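Local structure of SusD-like protein BACOVA_02651 (Bacteroides ovatus, 5E75) at residues Asn239-Trp250 with Pro352-Val363; Phe33-Val41 with Cys259-Ala267. The protein binds polysaccharide at the cell surface and probably captures xyloglucan before its transport into the periplasm for degradation. All blocks are in the same frame, centred on the assembly; numbering follows the deposited sequence. Where two conformers were deposited one is given.

Contact 1: residues Asn239-Trp250 with Pro352-Val363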
# COMPACT_ATOMS: atom_id res chain seq x y z
N ASN A 239 11.19 -2.78 12.41
CA ASN A 239 9.75 -2.97 12.45
C ASN A 239 9.22 -2.11 13.60
O ASN A 239 9.83 -2.04 14.67
CB ASN A 239 9.38 -4.43 12.72
CG ASN A 239 9.41 -5.31 11.48
OD1 ASN A 239 9.43 -4.85 10.33
ND2 ASN A 239 9.40 -6.61 11.71
N ASN A 240 8.09 -1.44 13.38
CA ASN A 240 7.42 -0.64 14.41
C ASN A 240 8.24 0.54 14.89
O ASN A 240 8.10 1.00 16.02
CB ASN A 240 6.95 -1.52 15.57
CG ASN A 240 5.93 -2.53 15.11
OD1 ASN A 240 5.02 -2.19 14.35
ND2 ASN A 240 6.07 -3.77 15.55
N ASN A 241 9.06 1.05 14.00
CA ASN A 241 9.74 2.32 14.22
C ASN A 241 8.73 3.46 14.38
O ASN A 241 7.53 3.29 14.13
CB ASN A 241 10.68 2.59 13.05
CG ASN A 241 9.94 2.77 11.73
OD1 ASN A 241 9.37 3.83 11.48
ND2 ASN A 241 9.91 1.73 10.91
N GLN A 242 9.20 4.63 14.77
CA GLN A 242 8.28 5.72 15.09
C GLN A 242 7.47 6.23 13.90
O GLN A 242 6.40 6.82 14.09
CB GLN A 242 9.03 6.89 15.73
CG GLN A 242 10.02 7.58 14.83
CD GLN A 242 10.57 8.85 15.44
OE1 GLN A 242 9.82 9.67 15.97
NE2 GLN A 242 11.89 9.01 15.37
N GLU A 243 7.97 6.01 12.68
CA GLU A 243 7.27 6.41 11.46
C GLU A 243 6.16 5.41 11.08
O GLU A 243 5.27 5.72 10.26
CB GLU A 243 8.27 6.60 10.30
CG GLU A 243 7.65 6.96 8.97
CD GLU A 243 8.63 7.46 7.94
OE1 GLU A 243 9.81 7.66 8.27
OE2 GLU A 243 8.20 7.62 6.78
N SER A 244 6.21 4.22 11.66
CA SER A 244 5.23 3.18 11.37
C SER A 244 3.96 3.43 12.19
O SER A 244 3.88 3.07 13.38
CB SER A 244 5.81 1.81 11.72
OG SER A 244 4.98 0.75 11.28
N LEU A 245 2.95 4.05 11.58
CA LEU A 245 1.70 4.34 12.28
C LEU A 245 0.80 3.10 12.35
O LEU A 245 0.14 2.87 13.36
CB LEU A 245 0.97 5.51 11.62
CG LEU A 245 1.65 6.88 11.79
CD1 LEU A 245 1.01 7.94 10.94
CD2 LEU A 245 1.57 7.29 13.25
N LEU A 246 0.80 2.30 11.29
CA LEU A 246 -0.01 1.09 11.26
C LEU A 246 0.64 0.11 10.29
O LEU A 246 1.01 0.49 9.17
CB LEU A 246 -1.44 1.41 10.81
CG LEU A 246 -2.48 0.31 11.00
CD1 LEU A 246 -2.63 -0.04 12.49
CD2 LEU A 246 -3.82 0.71 10.42
N ALA A 247 0.77 -1.14 10.70
CA ALA A 247 1.38 -2.17 9.86
C ALA A 247 0.84 -3.52 10.25
O ALA A 247 0.50 -3.76 11.42
CB ALA A 247 2.88 -2.15 9.99
N MET A 248 0.80 -4.42 9.27
CA MET A 248 0.55 -5.83 9.53
C MET A 248 1.76 -6.42 10.24
O MET A 248 2.91 -6.23 9.84
CB MET A 248 0.29 -6.58 8.22
CG MET A 248 -0.80 -5.96 7.38
SD MET A 248 -0.97 -6.71 5.75
CE MET A 248 -1.80 -5.39 4.84
N GLN A 249 1.46 -7.13 11.32
CA GLN A 249 2.45 -7.56 12.30
C GLN A 249 2.74 -9.06 12.14
O GLN A 249 2.14 -9.90 12.81
CB GLN A 249 1.92 -7.28 13.71
CG GLN A 249 1.62 -5.82 13.96
CD GLN A 249 2.88 -4.98 13.99
OE1 GLN A 249 3.90 -5.37 14.55
NE2 GLN A 249 2.80 -3.79 13.40
N TRP A 250 3.66 -9.38 11.26
CA TRP A 250 3.92 -10.78 10.94
C TRP A 250 4.76 -11.48 12.01
O TRP A 250 5.54 -10.85 12.72
CB TRP A 250 4.52 -10.90 9.54
CG TRP A 250 3.64 -10.28 8.51
CD1 TRP A 250 3.92 -9.21 7.72
CD2 TRP A 250 2.30 -10.68 8.16
NE1 TRP A 250 2.87 -8.91 6.90
CE2 TRP A 250 1.85 -9.79 7.16
CE3 TRP A 250 1.44 -11.69 8.61
CZ2 TRP A 250 0.58 -9.89 6.60
CZ3 TRP A 250 0.19 -11.78 8.05
CH2 TRP A 250 -0.23 -10.89 7.06
N PRO A 352 10.64 -11.58 7.44
CA PRO A 352 10.50 -10.98 8.77
C PRO A 352 9.98 -9.54 8.76
O PRO A 352 9.78 -8.95 9.82
CB PRO A 352 11.94 -11.01 9.28
CG PRO A 352 12.75 -10.80 8.09
CD PRO A 352 12.04 -11.55 6.98
N LEU A 353 9.76 -8.97 7.58
CA LEU A 353 9.30 -7.59 7.51
C LEU A 353 7.82 -7.46 7.76
O LEU A 353 7.01 -8.28 7.28
CB LEU A 353 9.62 -7.01 6.14
CG LEU A 353 11.10 -7.03 5.77
CD1 LEU A 353 11.25 -6.58 4.34
CD2 LEU A 353 11.92 -6.14 6.68
N ASN A 354 7.44 -6.43 8.50
CA ASN A 354 6.04 -6.05 8.56
C ASN A 354 5.58 -5.52 7.21
O ASN A 354 6.42 -5.15 6.36
CB ASN A 354 5.83 -4.98 9.63
CG ASN A 354 5.82 -5.53 11.04
OD1 ASN A 354 5.75 -6.74 11.26
ND2 ASN A 354 5.89 -4.64 12.01
N THR A 355 4.27 -5.46 7.00
CA THR A 355 3.71 -4.83 5.80
C THR A 355 3.07 -3.51 6.20
O THR A 355 2.09 -3.48 6.93
CB THR A 355 2.63 -5.72 5.14
OG1 THR A 355 3.20 -6.99 4.80
CG2 THR A 355 2.09 -5.08 3.87
N TYR A 356 3.64 -2.40 5.76
CA TYR A 356 3.09 -1.09 6.10
C TYR A 356 1.67 -0.91 5.59
O TYR A 356 1.35 -1.29 4.46
CB TYR A 356 3.96 0.02 5.52
CG TYR A 356 5.27 0.23 6.24
CD1 TYR A 356 5.29 0.74 7.53
CD2 TYR A 356 6.47 -0.07 5.62
CE1 TYR A 356 6.47 0.94 8.20
CE2 TYR A 356 7.68 0.14 6.30
CZ TYR A 356 7.65 0.64 7.60
OH TYR A 356 8.82 0.85 8.30
N ILE A 357 0.83 -0.31 6.43
CA ILE A 357 -0.47 0.20 6.03
C ILE A 357 -0.44 1.72 5.98
O ILE A 357 -0.94 2.33 5.03
CB ILE A 357 -1.60 -0.32 6.96
CG1 ILE A 357 -1.74 -1.84 6.80
CG2 ILE A 357 -2.93 0.39 6.67
CD1 ILE A 357 -2.68 -2.50 7.82
N LEU A 358 0.18 2.34 7.00
CA LEU A 358 0.35 3.79 7.03
C LEU A 358 1.69 4.21 7.64
O LEU A 358 2.00 3.85 8.78
CB LEU A 358 -0.78 4.45 7.83
CG LEU A 358 -0.75 5.99 7.86
CD1 LEU A 358 -1.06 6.55 6.48
CD2 LEU A 358 -1.73 6.51 8.90
N ARG A 359 2.48 4.97 6.88
CA ARG A 359 3.67 5.64 7.39
C ARG A 359 3.43 7.13 7.61
O ARG A 359 2.63 7.76 6.92
CB ARG A 359 4.85 5.47 6.42
CG ARG A 359 5.43 4.10 6.40
CD ARG A 359 6.81 4.06 5.81
NE ARG A 359 6.90 4.14 4.35
CZ ARG A 359 7.39 5.18 3.68
NH1 ARG A 359 7.67 6.33 4.28
NH2 ARG A 359 7.55 5.09 2.37
N LEU A 360 4.18 7.73 8.53
CA LEU A 360 4.07 9.16 8.78
C LEU A 360 4.32 9.99 7.52
O LEU A 360 3.65 11.02 7.32
CB LEU A 360 5.02 9.56 9.92
CG LEU A 360 4.94 11.01 10.40
CD1 LEU A 360 3.61 11.31 11.07
CD2 LEU A 360 6.09 11.28 11.34
N ALA A 361 5.22 9.55 6.64
CA ALA A 361 5.46 10.33 5.42
C ALA A 361 4.21 10.46 4.57
O ALA A 361 4.05 11.44 3.85
CB ALA A 361 6.56 9.71 4.61
N ASP A 362 3.34 9.45 4.61
CA ASP A 362 2.05 9.51 3.89
C ASP A 362 1.21 10.67 4.44
O ASP A 362 0.58 11.41 3.68
CB ASP A 362 1.35 8.16 4.08
CG ASP A 362 0.28 7.88 3.07
OD1 ASP A 362 -0.32 8.81 2.52
OD2 ASP A 362 0.03 6.68 2.83
N VAL A 363 1.17 10.80 5.76
CA VAL A 363 0.40 11.87 6.37
C VAL A 363 1.00 13.23 5.98
O VAL A 363 0.25 14.17 5.72
CB VAL A 363 0.27 11.71 7.91
CG1 VAL A 363 -0.68 12.73 8.47
CG2 VAL A 363 -0.20 10.32 8.27
O HOH W 1 6.43 -1.69 11.03
O HOH W 2 8.91 -10.10 12.29
O HOH W 3 6.30 -8.29 13.32
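Leu246 O takes two N-H groups, those of Ile357 (2.9 Å) and Leu358, both coming from the same face of its carbonyl plane; Leu358 O in turn takes Leu245 N and Leu246 N. Nearer Trp250 the pairing continues, with Met248 N on Thr355 O at 2.8 Å, while the indole NE1 gives an almost straight bond (165°) to Thr355 OG1 in the ring plane. The amide of Asn354 lies stacked on that of Asn239, their planes 4° apart, and Asn239 ND2 reaches Pro352 O at 3.0 Å. Gln249, bent at chi2 (-68°), pairs amide to amide with Asn240: its NE2 meets Asn240 OD1 at 2.9 Å and also Ala247 O, and its OE1 takes Asn240 ND2. A leucine here would probably leave the Asn240 amide without its two mates and freer to turn, and Ala247 O without this donor. At the other end Glu243 OE2 bridges to Arg359 NH1 at 2.9 Å; Glu243 OE1 pairs with Arg393 and Arg359 NH2 with Glu418. Two residues set against one, first Leu245 and Leu246 facing Leu358, then Ile357 and Leu358 facing Leu246, make two classic beta bulges in this antiparallel pair of strands.

Contact 2: residues Phe33-Val41 with Cys259-Ala267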
# COMPACT_ATOMS: atom_id res chain seq x y z
N PHE A 33 -4.10 -12.10 6.05
CA PHE A 33 -3.26 -13.09 5.40
C PHE A 33 -3.68 -13.40 3.95
O PHE A 33 -2.82 -13.48 3.07
CB PHE A 33 -3.20 -14.38 6.24
CG PHE A 33 -2.30 -15.44 5.65
CD1 PHE A 33 -0.94 -15.43 5.91
CD2 PHE A 33 -2.82 -16.42 4.85
CE1 PHE A 33 -0.11 -16.39 5.36
CE2 PHE A 33 -1.99 -17.38 4.29
CZ PHE A 33 -0.64 -17.36 4.55
N ASP A 34 -4.97 -13.56 3.67
CA ASP A 34 -5.40 -13.97 2.33
C ASP A 34 -5.06 -12.88 1.31
O ASP A 34 -4.89 -13.18 0.14
CB ASP A 34 -6.90 -14.28 2.23
CG ASP A 34 -7.27 -15.61 2.83
OD1 ASP A 34 -6.37 -16.35 3.28
OD2 ASP A 34 -8.49 -15.92 2.82
N TYR A 35 -5.00 -11.63 1.76
CA TYR A 35 -4.61 -10.52 0.89
C TYR A 35 -3.10 -10.44 0.75
O TYR A 35 -2.59 -10.41 -0.37
CB TYR A 35 -5.18 -9.22 1.45
CG TYR A 35 -4.71 -7.92 0.81
CD1 TYR A 35 -4.90 -7.68 -0.55
CD2 TYR A 35 -4.11 -6.92 1.57
CE1 TYR A 35 -4.49 -6.48 -1.12
CE2 TYR A 35 -3.70 -5.73 0.99
CZ TYR A 35 -3.90 -5.52 -0.35
OH TYR A 35 -3.51 -4.33 -0.95
N ASN A 36 -2.39 -10.43 1.87
CA ASN A 36 -0.94 -10.32 1.85
C ASN A 36 -0.26 -11.48 1.15
O ASN A 36 0.83 -11.30 0.60
CB ASN A 36 -0.38 -10.16 3.27
CG ASN A 36 1.05 -9.70 3.27
OD1 ASN A 36 1.32 -8.50 3.07
ND2 ASN A 36 1.99 -10.63 3.46
N GLN A 37 -0.88 -12.65 1.12
CA GLN A 37 -0.15 -13.81 0.65
C GLN A 37 0.09 -13.79 -0.85
O GLN A 37 0.94 -14.54 -1.35
CB GLN A 37 -0.84 -15.11 1.06
CG GLN A 37 -2.12 -15.43 0.32
CD GLN A 37 -2.52 -16.89 0.47
OE1 GLN A 37 -3.42 -17.23 1.23
NE2 GLN A 37 -1.83 -17.76 -0.26
N ARG A 38 -0.64 -12.97 -1.58
CA ARG A 38 -0.48 -12.94 -3.03
C ARG A 38 -0.93 -11.63 -3.67
O ARG A 38 -0.11 -10.92 -4.23
CB ARG A 38 -1.25 -14.12 -3.65
CG ARG A 38 -0.94 -14.38 -5.13
CD ARG A 38 -1.09 -15.86 -5.45
NE ARG A 38 -0.05 -16.67 -4.82
CZ ARG A 38 1.15 -16.93 -5.36
NH1 ARG A 38 1.47 -16.44 -6.55
NH2 ARG A 38 2.02 -17.68 -4.70
N SER A 39 -2.23 -11.34 -3.57
CA SER A 39 -2.85 -10.30 -4.38
C SER A 39 -2.39 -8.87 -4.06
O SER A 39 -2.52 -7.99 -4.90
CB SER A 39 -4.37 -10.39 -4.29
OG SER A 39 -4.82 -10.16 -2.96
N ILE A 40 -1.88 -8.65 -2.85
CA ILE A 40 -1.37 -7.34 -2.47
C ILE A 40 -0.37 -6.82 -3.51
O ILE A 40 -0.35 -5.62 -3.82
CB ILE A 40 -0.76 -7.39 -1.06
CG1 ILE A 40 -0.39 -5.99 -0.59
CG2 ILE A 40 0.45 -8.34 -1.00
CD1 ILE A 40 -0.06 -5.91 0.93
N VAL A 41 0.44 -7.72 -4.08
CA VAL A 41 1.50 -7.30 -5.01
C VAL A 41 0.96 -6.80 -6.36
O VAL A 41 1.23 -5.66 -6.73
CB VAL A 41 2.54 -8.44 -5.17
CG1 VAL A 41 3.60 -8.11 -6.23
CG2 VAL A 41 3.20 -8.76 -3.84
N CYS A 259 2.40 -15.59 8.99
CA CYS A 259 3.65 -15.25 8.32
C CYS A 259 3.46 -14.39 7.10
O CYS A 259 2.41 -14.45 6.46
CB CYS A 259 4.36 -16.52 7.83
SG CYS A 259 4.98 -17.62 9.09
N ASN A 260 4.49 -13.61 6.79
CA ASN A 260 4.58 -12.82 5.58
C ASN A 260 5.14 -13.73 4.50
O ASN A 260 6.35 -13.98 4.47
CB ASN A 260 5.51 -11.64 5.80
CG ASN A 260 5.58 -10.74 4.59
OD1 ASN A 260 5.06 -11.09 3.53
ND2 ASN A 260 6.21 -9.59 4.75
N THR A 261 4.29 -14.23 3.61
CA THR A 261 4.70 -15.25 2.67
C THR A 261 5.25 -14.74 1.33
O THR A 261 5.47 -15.53 0.42
CB THR A 261 3.57 -16.26 2.39
OG1 THR A 261 2.41 -15.59 1.89
CG2 THR A 261 3.19 -16.97 3.64
N LEU A 262 5.53 -13.45 1.24
CA LEU A 262 5.91 -12.81 -0.03
C LEU A 262 7.37 -12.95 -0.42
O LEU A 262 7.71 -12.63 -1.55
CB LEU A 262 5.57 -11.33 0.02
CG LEU A 262 4.07 -10.98 0.01
CD1 LEU A 262 3.90 -9.48 0.22
CD2 LEU A 262 3.39 -11.48 -1.27
N LEU A 263 8.23 -13.41 0.49
CA LEU A 263 9.69 -13.36 0.30
C LEU A 263 10.13 -13.90 -1.05
O LEU A 263 10.88 -13.26 -1.80
CB LEU A 263 10.40 -14.11 1.45
CG LEU A 263 11.92 -14.05 1.70
CD1 LEU A 263 12.73 -14.93 0.76
CD2 LEU A 263 12.41 -12.62 1.63
N SER A 264 9.66 -15.10 -1.38
CA SER A 264 10.14 -15.80 -2.55
C SER A 264 9.59 -15.23 -3.86
O SER A 264 10.21 -15.37 -4.92
CB SER A 264 9.80 -17.29 -2.43
OG SER A 264 10.46 -17.86 -1.30
N ASP A 265 8.44 -14.57 -3.79
CA ASP A 265 7.84 -13.95 -4.97
C ASP A 265 8.43 -12.57 -5.28
O ASP A 265 8.25 -12.07 -6.38
CB ASP A 265 6.32 -13.86 -4.81
CG ASP A 265 5.64 -15.21 -4.96
OD1 ASP A 265 5.59 -15.74 -6.10
OD2 ASP A 265 5.14 -15.76 -3.97
N LEU A 266 9.12 -11.98 -4.31
CA LEU A 266 9.74 -10.67 -4.47
C LEU A 266 11.23 -10.77 -4.80
O LEU A 266 11.75 -10.01 -5.61
CB LEU A 266 9.57 -9.82 -3.21
CG LEU A 266 8.13 -9.51 -2.77
CD1 LEU A 266 8.15 -8.71 -1.47
CD2 LEU A 266 7.37 -8.77 -3.85
N ALA A 267 11.92 -11.74 -4.20
CA ALA A 267 13.36 -11.89 -4.36
C ALA A 267 13.73 -12.58 -5.67
O ALA A 267 13.21 -13.64 -5.99
CB ALA A 267 13.97 -12.65 -3.15
O HOH W 4 1.37 -13.48 4.06
O HOH W 5 2.39 -14.55 -3.93
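Asn36 and Asn260 join the two segments through their side-chain amides, and all four side-chain polar atoms have partners. Asn36 ND2 donates to Asn260 OD1 at 3.1 Å; the acceptor lies in the amide plane of Asn36, but the donor comes from well above the carbonyl plane of Asn260, 65° out of it. That oxygen also takes a weak bond from Leu262 N. Asn36 OD1 is paired with Thr355 OG1, and Asn260 ND2 with Leu353 O. A water completes the set: it accepts from Asn36 ND2 at 3.0 Å and from Thr261 N, and donates to Cys259 O at 2.8 Å, which satisfies backbone groups that the two segments do not pair directly. The same Cys259 O lies at the edge of the Phe33 ring, 3.4 Å from CE1.

Beside this polar cluster Leu262 is the apolar wedge. With CG anti to its carbonyl carbon (chi1 -70°), it brings CD2 within 3.2 Å of Asn36 O, a contact and not a bond, and to 3.7 Å from Val41 CG2, while CD1 meets Ile40 CG2 from across. Farther along, Arg38 NH2 and Asp265 OD2 make only a long salt bridge of 3.7 Å, with the oxygen well out of the guanidinium plane, so charge alone acts. Each has a firmer mate: Arg38 NH1 bonds to Tyr57, and Asp265 OD1 to Trp279. A second water donates to Gln37 O at 3.0 Å and, weakly, to Asp265 OD2.

The contact thus sets residues 33-41, with helices 33-36 and 40-46, against segment 259-267 with the short helix 263-266. Helix 70-95 touches Asp34, Arg38 and Ser39, while strand 355-359 meets Ile40 and Asn260 through Thr355.

Overall arrangement
Both contacts are buried to a similar degree, but contact 1 lies nearer the centre of the chain, about 10 Å from it centre to centre against about 13 Å for contact 2. Both use side-chain amides and bridging waters. Contact 1 adds backbone pairing of two strands and a close salt bridge; contact 2 has no strand pairing and joins short helices and loop mostly through side chains and water, with a long ion pair beside them. Strand 355-359 and Trp250 belong to both neighbourhoods, the Trp250 ring packing on Asn36 and Asn260. Segments 239-250 and 259-267 follow each other closely along the chain, whereas 33-41 comes from its N-terminal part.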